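Local coordinates for protein leucine aminopeptidase 1, chloroplastic (Solanum lycopersicum, PDB 5D8N) that removes N-terminal amino acids, preferably leucine, from peptides as a magnesium-dependent homohexameric aminopeptidase of the M17 family and also has protein-folding chaperone activity, at residues A[244-249]-A[282-287]; A[278-283]-A[353-358]. The protein carries 1 engineered substitution. All coordinates share one frame; numbering follows the deposited sequence.

Interaction 1 of 2, residues A[244-249]-A[282-287]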
ATOM      1  N   SER A 244      -7.831  40.095 -34.960  1.00 25.38           N
ATOM      2  CA  SER A 244      -7.750  41.280 -34.112  1.00 31.01           C
ATOM      3  C   SER A 244      -8.953  42.227 -34.215  1.00 27.55           C
ATOM      4  O   SER A 244      -9.168  43.054 -33.337  1.00 27.44           O
ATOM      5  CB  SER A 244      -6.464  42.067 -34.407  1.00 31.29           C
ATOM      6  OG  SER A 244      -6.470  42.469 -35.757  1.00 32.21           O
ATOM      7  N   ASP A 245      -9.764  42.099 -35.253  1.00 27.99           N
ATOM      8  CA  ASP A 245     -10.959  42.927 -35.354  1.00 30.95           C
ATOM      9  C   ASP A 245     -12.146  42.375 -34.579  1.00 29.98           C
ATOM     10  O   ASP A 245     -13.078  43.132 -34.294  1.00 28.41           O
ATOM     11  CB  ASP A 245     -11.360  43.143 -36.815  1.00 37.41           C
ATOM     12  CG  ASP A 245     -11.792  41.865 -37.491  1.00 38.17           C
ATOM     13  OD1 ASP A 245     -11.272  40.791 -37.137  1.00 39.33           O
ATOM     14  OD2 ASP A 245     -12.587  41.949 -38.441  1.00 49.84           O
ATOM     15  N   VAL A 246     -12.050  41.127 -34.109  1.00 27.01           N
ATOM     16  CA  VAL A 246     -13.090  40.547 -33.254  1.00 25.69           C
ATOM     17  C   VAL A 246     -12.638  39.953 -31.917  1.00 24.59           C
ATOM     18  O   VAL A 246     -13.468  39.649 -31.064  1.00 23.28           O
ATOM     19  CB  VAL A 246     -13.872  39.475 -34.022  1.00 27.16           C
ATOM     20  CG1 VAL A 246     -14.645  40.140 -35.162  1.00 31.28           C
ATOM     21  CG2 VAL A 246     -12.960  38.398 -34.563  1.00 25.85           C
ATOM     22  N   ILE A 247     -11.333  39.758 -31.748  1.00 25.00           N
ATOM     23  CA  ILE A 247     -10.806  39.269 -30.488  1.00 24.51           C
ATOM     24  C   ILE A 247      -9.745  40.218 -29.940  1.00 24.06           C
ATOM     25  O   ILE A 247      -8.746  40.493 -30.590  1.00 23.30           O
ATOM     26  CB  ILE A 247     -10.249  37.833 -30.625  1.00 23.36           C
ATOM     27  CG1 ILE A 247     -11.373  36.853 -30.980  1.00 21.44           C
ATOM     28  CG2 ILE A 247      -9.566  37.420 -29.332  1.00 24.52           C
ATOM     29  CD1 ILE A 247     -10.898  35.440 -31.298  1.00 22.80           C
ATOM     30  N   SER A 248      -9.939  40.646 -28.696  1.00 23.47           N
ATOM     31  CA  SER A 248      -8.942  41.383 -27.958  1.00 25.20           C
ATOM     32  C   SER A 248      -8.335  40.496 -26.876  1.00 25.51           C
ATOM     33  O   SER A 248      -8.930  39.492 -26.451  1.00 22.65           O
ATOM     34  CB  SER A 248      -9.571  42.616 -27.302  1.00 27.50           C
ATOM     35  OG  SER A 248     -10.548  42.228 -26.349  1.00 31.84           O
ATOM     36  N   VAL A 249      -7.173  40.906 -26.380  1.00 25.73           N
ATOM     37  CA  VAL A 249      -6.472  40.114 -25.375  1.00 27.62           C
ATOM     38  C   VAL A 249      -5.917  41.021 -24.293  1.00 28.84           C
ATOM     39  O   VAL A 249      -5.503  42.148 -24.569  1.00 29.09           O
ATOM     40  CB  VAL A 249      -5.331  39.280 -25.983  1.00 26.58           C
ATOM     41  CG1 VAL A 249      -4.274  40.182 -26.625  1.00 29.32           C
ATOM     42  CG2 VAL A 249      -4.695  38.416 -24.915  1.00 25.91           C
ATOM     43  N   LEU A 282      -9.157  36.635 -23.019  1.00 21.10           N
ATOM     44  CA  LEU A 282      -9.544  36.988 -24.387  1.00 20.86           C
ATOM     45  C   LEU A 282     -11.007  37.362 -24.383  1.00 20.94           C
ATOM     46  O   LEU A 282     -11.792  36.827 -23.584  1.00 21.61           O
ATOM     47  CB  LEU A 282      -9.376  35.798 -25.324  1.00 19.68           C
ATOM     48  CG  LEU A 282      -7.962  35.269 -25.528  1.00 20.95           C
ATOM     49  CD1 LEU A 282      -7.995  33.945 -26.281  1.00 21.14           C
ATOM     50  CD2 LEU A 282      -7.155  36.273 -26.322  1.00 23.21           C
ATOM     51  N   CYS A 283     -11.367  38.286 -25.265  1.00 22.39           N
ATOM     52  CA  CYS A 283     -12.763  38.657 -25.463  1.00 23.51           C
ATOM     53  C   CYS A 283     -13.123  38.700 -26.941  1.00 23.80           C
ATOM     54  O   CYS A 283     -12.479  39.416 -27.718  1.00 24.57           O
ATOM     55  CB  CYS A 283     -13.059  40.023 -24.853  1.00 26.65           C
ATOM     56  SG  CYS A 283     -14.834  40.426 -24.909  1.00 31.52           S
ATOM     57  N   PHE A 284     -14.117  37.906 -27.317  1.00 21.69           N
ATOM     58  CA  PHE A 284     -14.650  37.920 -28.663  1.00 23.79           C
ATOM     59  C   PHE A 284     -15.906  38.766 -28.703  1.00 24.94           C
ATOM     60  O   PHE A 284     -16.809  38.558 -27.886  1.00 23.68           O
ATOM     61  CB  PHE A 284     -14.982  36.512 -29.178  1.00 24.60           C
ATOM     62  CG  PHE A 284     -15.827  36.524 -30.417  1.00 24.27           C
ATOM     63  CD1 PHE A 284     -15.245  36.633 -31.649  1.00 23.42           C
ATOM     64  CD2 PHE A 284     -17.216  36.564 -30.325  1.00 26.60           C
ATOM     65  CE1 PHE A 284     -16.027  36.763 -32.774  1.00 23.39           C
ATOM     66  CE2 PHE A 284     -18.007  36.724 -31.450  1.00 24.50           C
ATOM     67  CZ  PHE A 284     -17.402  36.826 -32.680  1.00 24.07           C
ATOM     68  N   LYS A 285     -16.029  39.539 -29.783  1.00 26.99           N
ATOM     69  CA  LYS A 285     -17.197  40.388 -30.042  1.00 31.54           C
ATOM     70  C   LYS A 285     -17.098  40.915 -31.479  1.00 29.43           C
ATOM     71  O   LYS A 285     -16.057  41.485 -31.803  1.00 28.60           O
ATOM     72  CB  LYS A 285     -17.022  41.569 -29.069  1.00 39.43           C
ATOM     73  CG  LYS A 285     -18.098  42.622 -28.959  1.00 52.71           C
ATOM     74  CD  LYS A 285     -17.935  43.442 -27.682  1.00 66.84           C
ATOM     75  CE  LYS A 285     -16.593  44.155 -27.503  1.00 75.73           C
ATOM     76  NZ  LYS A 285     -15.709  43.566 -26.444  1.00 72.35           N
ATOM     77  N   THR A 286     -18.124  40.794 -32.325  1.00 31.33           N
ATOM     78  CA  THR A 286     -18.138  41.569 -33.585  1.00 33.98           C
ATOM     79  C   THR A 286     -18.405  43.060 -33.297  1.00 34.53           C
ATOM     80  O   THR A 286     -19.028  43.392 -32.288  1.00 30.84           O
ATOM     81  CB  THR A 286     -19.187  41.095 -34.601  1.00 32.41           C
ATOM     82  OG1 THR A 286     -20.468  41.082 -33.969  1.00 32.85           O
ATOM     83  CG2 THR A 286     -18.863  39.712 -35.123  1.00 35.25           C
ATOM     84  N   PRO A 287     -17.812  43.968 -34.094  1.00 36.65           N
ATOM     85  CA  PRO A 287     -17.888  45.408 -33.791  1.00 42.38           C
ATOM     86  C   PRO A 287     -19.302  46.016 -33.902  1.00 43.05           C
ATOM     87  O   PRO A 287     -19.558  47.116 -33.422  1.00 45.79           O
ATOM     88  CB  PRO A 287     -16.998  46.049 -34.858  1.00 46.55           C
ATOM     89  CG  PRO A 287     -16.167  44.950 -35.409  1.00 46.05           C
ATOM     90  CD  PRO A 287     -16.930  43.665 -35.235  1.00 43.00           C
TER
HETATM   91  O   HOH W   1     -15.160  43.756 -32.450  1.00 53.45           O

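Interaction 2 of 2, residues A[278-283]-A[353-358]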
ATOM      1  N   TYR A 278       0.598  33.487 -15.704  1.00 21.20           N
ATOM      2  CA  TYR A 278      -0.042  34.512 -16.501  1.00 21.40           C
ATOM      3  C   TYR A 278      -1.527  34.222 -16.511  1.00 21.37           C
ATOM      4  O   TYR A 278      -1.971  33.107 -16.797  1.00 22.77           O
ATOM      5  CB  TYR A 278       0.495  34.534 -17.938  1.00 21.92           C
ATOM      6  CG  TYR A 278       1.917  35.032 -18.005  1.00 24.27           C
ATOM      7  CD1 TYR A 278       2.205  36.402 -17.898  1.00 27.05           C
ATOM      8  CD2 TYR A 278       2.982  34.148 -18.017  1.00 26.08           C
ATOM      9  CE1 TYR A 278       3.507  36.870 -17.790  1.00 27.26           C
ATOM     10  CE2 TYR A 278       4.288  34.612 -17.944  1.00 29.09           C
ATOM     11  CZ  TYR A 278       4.547  35.970 -17.892  1.00 29.23           C
ATOM     12  OH  TYR A 278       5.844  36.411 -17.758  1.00 33.56           O
ATOM     13  N   PHE A 279      -2.304  35.277 -16.319  1.00 20.99           N
ATOM     14  CA  PHE A 279      -3.753  35.155 -16.311  1.00 20.27           C
ATOM     15  C   PHE A 279      -4.222  35.662 -17.672  1.00 19.61           C
ATOM     16  O   PHE A 279      -4.006  36.815 -18.029  1.00 20.08           O
ATOM     17  CB  PHE A 279      -4.316  35.966 -15.136  1.00 19.92           C
ATOM     18  CG  PHE A 279      -5.785  35.767 -14.909  1.00 21.82           C
ATOM     19  CD1 PHE A 279      -6.724  36.467 -15.658  1.00 22.14           C
ATOM     20  CD2 PHE A 279      -6.225  34.990 -13.854  1.00 21.01           C
ATOM     21  CE1 PHE A 279      -8.079  36.296 -15.432  1.00 21.75           C
ATOM     22  CE2 PHE A 279      -7.574  34.831 -13.622  1.00 21.70           C
ATOM     23  CZ  PHE A 279      -8.507  35.465 -14.415  1.00 20.12           C
ATOM     24  N   ILE A 280      -4.855  34.779 -18.420  1.00 19.29           N
ATOM     25  CA  ILE A 280      -5.226  35.021 -19.793  1.00 21.49           C
ATOM     26  C   ILE A 280      -6.683  35.416 -19.909  1.00 21.58           C
ATOM     27  O   ILE A 280      -7.584  34.703 -19.445  1.00 20.27           O
ATOM     28  CB  ILE A 280      -4.988  33.753 -20.632  1.00 21.92           C
ATOM     29  CG1 ILE A 280      -3.505  33.393 -20.642  1.00 20.91           C
ATOM     30  CG2 ILE A 280      -5.480  33.971 -22.047  1.00 24.01           C
ATOM     31  CD1 ILE A 280      -3.240  31.982 -21.119  1.00 24.13           C
ATOM     32  N   HIS A 281      -6.909  36.568 -20.534  1.00 23.03           N
ATOM     33  CA  HIS A 281      -8.260  37.057 -20.805  1.00 22.31           C
ATOM     34  C   HIS A 281      -8.450  37.459 -22.266  1.00 21.61           C
ATOM     35  O   HIS A 281      -7.921  38.467 -22.722  1.00 23.73           O
ATOM     36  CB  HIS A 281      -8.588  38.228 -19.878  1.00 21.86           C
ATOM     37  CG  HIS A 281      -9.988  38.734 -20.011  1.00 23.21           C
ATOM     38  ND1 HIS A 281     -10.368  39.987 -19.576  1.00 23.22           N
ATOM     39  CD2 HIS A 281     -11.074  38.205 -20.633  1.00 24.24           C
ATOM     40  CE1 HIS A 281     -11.660  40.155 -19.814  1.00 23.92           C
ATOM     41  NE2 HIS A 281     -12.108  39.100 -20.475  1.00 22.66           N
ATOM     42  N   LEU A 282      -9.157  36.635 -23.019  1.00 21.10           N
ATOM     43  CA  LEU A 282      -9.544  36.988 -24.387  1.00 20.86           C
ATOM     44  C   LEU A 282     -11.007  37.362 -24.383  1.00 20.94           C
ATOM     45  O   LEU A 282     -11.792  36.827 -23.584  1.00 21.61           O
ATOM     46  CB  LEU A 282      -9.376  35.798 -25.324  1.00 19.68           C
ATOM     47  CG  LEU A 282      -7.962  35.269 -25.528  1.00 20.95           C
ATOM     48  CD1 LEU A 282      -7.995  33.945 -26.281  1.00 21.14           C
ATOM     49  CD2 LEU A 282      -7.155  36.273 -26.322  1.00 23.21           C
ATOM     50  N   CYS A 283     -11.367  38.286 -25.265  1.00 22.39           N
ATOM     51  CA  CYS A 283     -12.763  38.657 -25.463  1.00 23.51           C
ATOM     52  C   CYS A 283     -13.123  38.700 -26.941  1.00 23.80           C
ATOM     53  O   CYS A 283     -12.479  39.416 -27.718  1.00 24.57           O
ATOM     54  CB  CYS A 283     -13.059  40.023 -24.853  1.00 26.65           C
ATOM     55  SG  CYS A 283     -14.834  40.426 -24.909  1.00 31.52           S
ATOM     56  N   VAL A 353      -8.330  31.927 -18.611  1.00 18.05           N
ATOM     57  CA  VAL A 353      -7.461  30.874 -18.122  1.00 18.53           C
ATOM     58  C   VAL A 353      -6.428  31.431 -17.146  1.00 20.22           C
ATOM     59  O   VAL A 353      -5.602  32.274 -17.512  1.00 18.72           O
ATOM     60  CB  VAL A 353      -6.689  30.195 -19.260  1.00 19.26           C
ATOM     61  CG1 VAL A 353      -5.730  29.155 -18.695  1.00 18.62           C
ATOM     62  CG2 VAL A 353      -7.649  29.506 -20.225  1.00 19.53           C
ATOM     63  N   ALA A 354      -6.494  30.975 -15.896  1.00 21.47           N
ATOM     64  CA  ALA A 354      -5.479  31.318 -14.909  1.00 19.91           C
ATOM     65  C   ALA A 354      -4.332  30.317 -14.974  1.00 19.01           C
ATOM     66  O   ALA A 354      -4.398  29.223 -14.378  1.00 18.47           O
ATOM     67  CB  ALA A 354      -6.086  31.352 -13.518  1.00 21.22           C
ATOM     68  N   ALA A 355      -3.339  30.643 -15.795  1.00 16.86           N
ATOM     69  CA  ALA A 355      -2.300  29.692 -16.137  1.00 17.59           C
ATOM     70  C   ALA A 355      -1.115  29.764 -15.164  1.00 18.02           C
ATOM     71  O   ALA A 355      -0.666  30.835 -14.752  1.00 18.28           O
ATOM     72  CB  ALA A 355      -1.811  29.947 -17.550  1.00 17.49           C
ATOM     73  N   CYS A 356      -0.658  28.601 -14.745  1.00 17.63           N
ATOM     74  CA  CYS A 356       0.501  28.467 -13.879  1.00 19.32           C
ATOM     75  C   CYS A 356       0.957  27.016 -13.927  1.00 20.49           C
ATOM     76  O   CYS A 356       0.289  26.166 -14.503  1.00 20.30           O
ATOM     77  CB  CYS A 356       0.162  28.856 -12.435  1.00 23.50           C
ATOM     78  SG  CYS A 356      -1.144  27.850 -11.680  1.00 25.53           S
ATOM     79  N   GLU A 357       2.121  26.740 -13.353  1.00 23.40           N
ATOM     80  CA  GLU A 357       2.511  25.368 -13.086  1.00 26.27           C
ATOM     81  C   GLU A 357       2.652  25.164 -11.593  1.00 25.84           C
ATOM     82  O   GLU A 357       2.917  26.100 -10.848  1.00 24.11           O
ATOM     83  CB  GLU A 357       3.763  24.937 -13.861  1.00 27.96           C
ATOM     84  CG  GLU A 357       5.024  25.703 -13.554  1.00 27.99           C
ATOM     85  CD  GLU A 357       6.263  25.155 -14.224  1.00 29.75           C
ATOM     86  OE1 GLU A 357       6.171  24.200 -15.042  1.00 28.62           O
ATOM     87  OE2 GLU A 357       7.355  25.551 -13.740  1.00 30.00           O
ATOM     88  N   ASN A 358       2.201  23.995 -11.155  1.00 26.48           N
ATOM     89  CA  ASN A 358       2.184  23.653  -9.744  1.00 27.10           C
ATOM     90  C   ASN A 358       3.429  22.835  -9.396  1.00 25.27           C
ATOM     91  O   ASN A 358       3.487  21.636  -9.679  1.00 25.22           O
ATOM     92  CB  ASN A 358       0.905  22.877  -9.405  1.00 30.62           C
ATOM     93  CG  ASN A 358       0.865  22.445  -7.946  1.00 35.75           C
ATOM     94  OD1 ASN A 358       1.691  22.879  -7.147  1.00 35.82           O
ATOM     95  ND2 ASN A 358      -0.034  21.517  -7.621  1.00 36.03           N
TER

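Interaction 1 of 2, residues A[244-249]-A[282-287]
Ser248 and Cys283 form the hydrogen-bonded pair of an antiparallel strand contact, with Ser248 N to Cys283 O and Cys283 N to Ser248 O both at 3.0 Å. A third backbone bond, from Lys285 N to Val246 O (2.9 Å), continues the pairing. The same Val246 O also receives a CA-H...O contact from Phe284, so two neighbouring residues of 282-287 converge on one carbonyl. Further out the chains part, and a water donates to Asp245 O and lies close to Lys285 O, the latter contact too short to be certain.

Apolar packing gathers on the face that carries Ile247, Val249, Leu282 and Phe284. The Phe284 side chain runs alongside Val246, with CE1 3.7 Å from Val246 CB, while Ile247 CG1 comes at the ring edge, 3.9 Å from Phe284 CD1. With CG of Phe284 anti to the backbone N (chi1 166°), the ring lies beside the Val246 side chain, the two pointing the same way. A serine in its place would probably leave Val246 CB and Ile247 CG1 without the ring they pack on and open a gap beside them. Farther along, Leu282 CD2 reaches across to Val249 CB at 3.5 Å and also touches Ile247 CG2. On the other face, Ser248 OG lies 3.7 Å from Cys283 CB.

Helix 229-242 covers the apolar face through Ile239 and Ala240, and Leu282 also meets Leu333 and Ala336 of helix 327-342. Asp245 is salt-bridged to Arg343, just past that helix, while strand 347-358 pairs with the other side of strand 278-284.

Interaction 2 of 2, residues A[278-283]-A[353-358]
This buried antiparallel pairing joins strands 278-284 and 347-358 within the mixed, helix-flanked sheet of the M17 catalytic domain, an alpha/beta fold. Tyr278 pairs with Ala355 and Ile280 with Val353 as hydrogen-bonded pairs, and Phe279 faces Ala354 as the non-hydrogen-bonded pair between them. Past Ala355 the later residues of 353-358 diverge from 278-283.

Four backbone bonds hold the register. The two at Ile280 and Val353 are the straighter: Ile280 N to Val353 O is 2.8 Å with 172° at the hydrogen, whereas the pair at Tyr278 and Ala355 bends to 143° in both directions. Tyr278 contributes mainly backbone, since the end of its side chain leads away from Ala355.

The end of strand 347-358 borders the metal-binding residues: Asn358 ND2 hydrogen-bonds to OD1 of Asp305, a magnesium ligand, and Val353 lies about 7 Å from Lys300, another ligand, side chain to side chain. Glu357 forms a salt bridge with Arg366 of a second subunit, so the same strand also meets the hexamer interface.

Side chains pack on both faces. Ile280, Val353 and Ala355 share one of them, where Ile280 CB stands 4.2 Å from Val353 CB and Ile280 CD1 extends to Ala355 CB at 4.3 Å; helix 229-242 covers this side through Leu232 and Ala236. On the opposite face Phe279 meets Tyr398 edge-to-face. The CG of Phe279 is anti to the backbone N (chi1 -172°), which sets the ring beside strand 347-358, where Phe279 CD2 meets the methyl CB of Ala354 obliquely at 3.7 Å.

Interactions 1 and 2 lie about 17 Å apart, centre to centre, on two sides of strand 278-284, whose Leu282 and Cys283 belong to both. In the sheet the order is 247-252, 278-284, 347-358, with 247-252 outermost within the chain; along the sequence 244-249 comes first, then 278-287, then 353-358. The later part of strand 278-284 is engaged in interaction 1 and its beginning in interaction 2, and the two touch where Val249 CG2 packs on His281 O. Helix 229-242 spans one face of both. Together they connect the outer edge of the catalytic domain's sheet with the strand that approaches its magnesium ligands.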